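Local coordinates for protein predicted ATPase of the ABC class (Vibrio vulnificus, PDB 5D6A) that binds the ATP analogue AMP-PNP and is probably an ATP-hydrolysing enzyme of the ABC class, at residues Ile278-Ser281 / Ile282-His285; Ala530-Ile533 / Ser534-Gly538. One frame throughout, in Å; residues are numbered along the deposited sequence.

Interaction 1 (Ile278-Ser281 / Ile282-His285); sequences IERS and IYNH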
loop_
_atom_site.group_PDB
_atom_site.type_symbol
_atom_site.label_atom_id
_atom_site.label_comp_id
_atom_site.label_asym_id
_atom_site.label_seq_id
_atom_site.Cartn_x
_atom_site.Cartn_y
_atom_site.Cartn_z
ATOM N N ILE A 278 -3.970 19.967 -6.087
ATOM C CA ILE A 278 -5.400 20.241 -6.035
ATOM C C ILE A 278 -6.104 19.256 -5.103
ATOM O O ILE A 278 -6.865 19.673 -4.231
ATOM C CB ILE A 278 -6.038 20.206 -7.442
ATOM C CG1 ILE A 278 -5.489 21.352 -8.297
ATOM C CG2 ILE A 278 -7.554 20.339 -7.360
ATOM C CD1 ILE A 278 -5.947 21.325 -9.739
ATOM N N GLU A 279 -5.832 17.960 -5.267
ATOM C CA GLU A 279 -6.480 16.932 -4.440
ATOM C C GLU A 279 -6.164 17.131 -2.964
ATOM O O GLU A 279 -7.002 16.841 -2.108
ATOM C CB GLU A 279 -6.066 15.510 -4.855
ATOM C CG GLU A 279 -4.727 15.055 -4.289
ATOM C CD GLU A 279 -4.314 13.673 -4.746
ATOM O OE1 GLU A 279 -4.619 13.306 -5.894
ATOM O OE2 GLU A 279 -3.646 12.966 -3.965
ATOM N N ARG A 280 -4.955 17.611 -2.668
ATOM C CA ARG A 280 -4.549 17.835 -1.279
ATOM C C ARG A 280 -4.969 19.191 -0.732
ATOM O O ARG A 280 -4.974 19.397 0.478
ATOM C CB ARG A 280 -3.047 17.617 -1.096
ATOM C CG ARG A 280 -2.670 16.160 -1.246
ATOM C CD ARG A 280 -1.422 15.798 -0.472
ATOM N NE ARG A 280 -1.455 14.376 -0.139
ATOM C CZ ARG A 280 -2.196 13.852 0.843
ATOM N NH1 ARG A 280 -2.990 14.621 1.589
ATOM N NH2 ARG A 280 -2.164 12.543 1.072
ATOM N N SER A 281 -5.340 20.107 -1.619
ATOM C CA SER A 281 -5.798 21.424 -1.191
ATOM C C SER A 281 -7.176 21.376 -0.524
ATOM O O SER A 281 -7.739 22.417 -0.195
ATOM C CB SER A 281 -5.783 22.404 -2.359
ATOM O OG SER A 281 -4.447 22.615 -2.792
ATOM N N ILE A 282 -7.725 20.172 -0.352
ATOM C CA ILE A 282 -8.986 20.024 0.385
ATOM C C ILE A 282 -8.694 20.329 1.851
ATOM O O ILE A 282 -9.606 20.599 2.632
ATOM C CB ILE A 282 -9.601 18.610 0.274
ATOM C CG1 ILE A 282 -8.614 17.544 0.779
ATOM C CG2 ILE A 282 -10.034 18.325 -1.159
ATOM C CD1 ILE A 282 -9.158 16.135 0.734
ATOM N N TYR A 283 -7.413 20.250 2.214
ATOM C CA TYR A 283 -6.956 20.579 3.557
ATOM C C TYR A 283 -6.175 21.879 3.497
ATOM O O TYR A 283 -5.713 22.286 2.432
ATOM C CB TYR A 283 -6.009 19.513 4.113
ATOM C CG TYR A 283 -6.544 18.107 4.154
ATOM C CD1 TYR A 283 -7.514 17.737 5.079
ATOM C CD2 TYR A 283 -6.035 17.130 3.313
ATOM C CE1 TYR A 283 -7.990 16.440 5.133
ATOM C CE2 TYR A 283 -6.502 15.831 3.361
ATOM C CZ TYR A 283 -7.477 15.490 4.273
ATOM O OH TYR A 283 -7.941 14.197 4.326
ATOM N N ASN A 284 -6.015 22.517 4.650
ATOM C CA ASN A 284 -5.238 23.740 4.758
ATOM C C ASN A 284 -3.792 23.351 5.038
ATOM O O ASN A 284 -3.539 22.374 5.743
ATOM C CB ASN A 284 -5.764 24.609 5.901
ATOM C CG ASN A 284 -7.213 25.019 5.712
ATOM O OD1 ASN A 284 -7.682 25.207 4.588
ATOM N ND2 ASN A 284 -7.927 25.170 6.817
ATOM N N HIS A 285 -2.846 24.102 4.480
ATOM C CA HIS A 285 -1.426 23.825 4.700
ATOM C C HIS A 285 -0.727 24.949 5.456
ATOM O O HIS A 285 -1.191 26.093 5.470
ATOM C CB HIS A 285 -0.714 23.534 3.378
ATOM C CG HIS A 285 -1.092 22.217 2.774
ATOM N ND1 HIS A 285 -2.137 22.076 1.885
ATOM C CD2 HIS A 285 -0.574 20.977 2.946
ATOM C CE1 HIS A 285 -2.239 20.807 1.530
ATOM N NE2 HIS A 285 -1.303 20.120 2.160
#
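Arg280 and Tyr283 are the first and last residues of a type I beta turn that carries the chain out of helix 271-280. The turn is closed by Tyr283 N, which donates to Arg280 O at 3.1 Å with a nearly straight N-H...O geometry. Arg280 sets CG anti to its carbonyl carbon (chi1 -69°) and keeps an extended chain from there to NE, which brings NH1 alongside the tyrosine rim, 4.1 Å from Tyr283 CE2. The ring carbon sits at the guanidinium edge, near its plane, although the two planes differ by only 21°, so the guanidinium does not lie over the ring. One face of the tyrosine instead receives Ile282 CG1, 3.6 Å above the plane and offset toward the rim. Ile282 holds CG1 between its backbone N and carbonyl carbon (chi1 58°), which folds the branched side chain back over Glu279 O, with CG1 3.4 Å from that oxygen. His285 turns the edge of its imidazole to the same carbonyl that closes the turn, CE1 lying 3.3 Å from Arg280 O. Outside the turn, Arg280 NH1 forms a salt bridge with Glu504 and NH2 a hydrogen bond with Leu503 O. The guanidinium is thus probably fixed mainly by these partners, leaving its approach to Tyr283 a matter of packing at a buried helix end.

Interaction 2 (Ala530-Ile533 / Ser534-Gly538); sequences AKQI and SELLG. Unlike the reference sequence in segment 534-538: Ser534 (reference Asn).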
loop_
_atom_site.group_PDB
_atom_site.type_symbol
_atom_site.label_atom_id
_atom_site.label_comp_id
_atom_site.label_asym_id
_atom_site.label_seq_id
_atom_site.Cartn_x
_atom_site.Cartn_y
_atom_site.Cartn_z
ATOM N N ALA A 530 -24.857 9.396 5.094
ATOM C CA ALA A 530 -23.993 10.553 4.866
ATOM C C ALA A 530 -24.492 11.771 5.648
ATOM O O ALA A 530 -23.700 12.498 6.248
ATOM C CB ALA A 530 -23.912 10.869 3.381
ATOM N N LYS A 531 -25.807 11.981 5.633
ATOM C CA LYS A 531 -26.428 13.094 6.353
ATOM C C LYS A 531 -26.248 12.898 7.853
ATOM O O LYS A 531 -25.948 13.845 8.576
ATOM C CB LYS A 531 -27.916 13.186 6.009
ATOM C CG LYS A 531 -28.692 14.279 6.737
ATOM C CD LYS A 531 -30.184 14.145 6.462
ATOM C CE LYS A 531 -31.022 15.141 7.254
ATOM N NZ LYS A 531 -30.763 16.557 6.870
ATOM N N GLN A 532 -26.430 11.662 8.313
ATOM C CA GLN A 532 -26.278 11.338 9.731
ATOM C C GLN A 532 -24.847 11.612 10.185
ATOM O O GLN A 532 -24.622 12.260 11.204
ATOM C CB GLN A 532 -26.621 9.868 9.987
ATOM C CG GLN A 532 -26.698 9.494 11.458
ATOM C CD GLN A 532 -26.904 8.005 11.679
ATOM O OE1 GLN A 532 -26.624 7.184 10.798
ATOM N NE2 GLN A 532 -27.381 7.644 12.868
ATOM N N ILE A 533 -23.885 11.114 9.411
ATOM C CA ILE A 533 -22.465 11.301 9.710
ATOM C C ILE A 533 -22.114 12.784 9.779
ATOM O O ILE A 533 -21.390 13.219 10.679
ATOM C CB ILE A 533 -21.581 10.602 8.655
ATOM C CG1 ILE A 533 -21.760 9.082 8.743
ATOM C CG2 ILE A 533 -20.111 10.953 8.865
ATOM C CD1 ILE A 533 -21.151 8.316 7.589
ATOM N N SER A 534 -22.633 13.555 8.827
ATOM C CA SER A 534 -22.377 14.991 8.780
ATOM C C SER A 534 -22.874 15.677 10.056
ATOM O O SER A 534 -22.211 16.565 10.594
ATOM C CB SER A 534 -23.054 15.604 7.552
ATOM O OG SER A 534 -22.774 16.989 7.451
ATOM N N GLU A 535 -24.041 15.250 10.532
ATOM C CA GLU A 535 -24.637 15.805 11.750
ATOM C C GLU A 535 -23.879 15.384 13.013
ATOM O O GLU A 535 -23.842 16.131 13.988
ATOM C CB GLU A 535 -26.112 15.406 11.848
ATOM C CG GLU A 535 -26.981 16.044 10.773
ATOM C CD GLU A 535 -28.417 15.545 10.779
ATOM O OE1 GLU A 535 -28.715 14.568 11.498
ATOM O OE2 GLU A 535 -29.248 16.129 10.048
ATOM N N LEU A 536 -23.278 14.196 12.993
ATOM C CA LEU A 536 -22.500 13.711 14.138
ATOM C C LEU A 536 -21.218 14.521 14.296
ATOM O O LEU A 536 -20.742 14.735 15.413
ATOM C CB LEU A 536 -22.151 12.229 13.981
ATOM C CG LEU A 536 -23.321 11.241 13.953
ATOM C CD1 LEU A 536 -22.822 9.847 13.611
ATOM C CD2 LEU A 536 -24.073 11.240 15.274
ATOM N N LEU A 537 -20.669 14.971 13.168
ATOM C CA LEU A 537 -19.446 15.769 13.148
ATOM C C LEU A 537 -19.786 17.266 13.072
ATOM O O LEU A 537 -19.072 18.045 12.434
ATOM C CB LEU A 537 -18.589 15.364 11.944
ATOM C CG LEU A 537 -18.175 13.888 11.856
ATOM C CD1 LEU A 537 -17.577 13.581 10.491
ATOM C CD2 LEU A 537 -17.210 13.510 12.972
ATOM N N GLY A 538 -20.865 17.661 13.745
ATOM C CA GLY A 538 -21.326 19.046 13.723
ATOM C C GLY A 538 -20.629 19.988 14.687
ATOM O O GLY A 538 -21.212 20.405 15.691
#
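The carboxylate of Glu535 is the flat group that meets the preceding turn of helix 529-536, and both the side chain and the carbonyl oxygen of Lys531 lie to one side of its plane. OE2 makes the salt bridge with Lys531 NZ at 3.5 Å, the ammonium tilted out of the carboxylate plane. Lys531 CE, 3.5 Å from OE2, and CG, farther above it, lie on the same side of the carboxylate. Lys531 is extended as far as CE and then bends at chi4 (65°), which swings NZ back toward Glu535; the two chains run at a slant to each other. Farther round the helix, Ile533 and Leu537 lie side by side and point the same way, with CG2 of Ile533 4.0 Å from CD1 of Leu537. Between these rows, Leu536 brings its CG to 3.2 Å from Gln532 O. The backbone continues the helical i to i+4 pattern to its end: Leu536 N bonds Gln532 O at 3.0 Å, and Leu537 N bonds Ile533 O at 3.1 Å before Leu537 leaves helical geometry. Ile533 also packs on Val559 and Met560 of helix 556-564, and Leu537 on Val515 of helix 506-519. This last turn is therefore amphipathic: its leucines and isoleucine join neighbouring helices, whereas the lysine-glutamate salt bridge sits on the exposed side, where solvent would be expected to screen its charges and weaken it.

Interaction 1 comes first along the chain, at the end of helix 271-280, which follows the probable Walker A loop of the P-loop domain; interaction 2 ends helix 529-536 in the MRB1590 C-terminal region. Their centres are 21 Å apart and their nearest atoms about 11 Å, without touching. They are nevertheless joined indirectly. Gln502, Leu503 and Glu504, which bond to Glu279 O and the Arg280 guanidinium, precede helix 506-519, on which residues 530-538 pack; likewise Arg555 touches Ile282, and Ile533 packs on the adjoining helix 556-564. The C-terminal region thus meets the nucleotide-binding part at interaction 1, while interaction 2 belongs to the helical packing behind that interface.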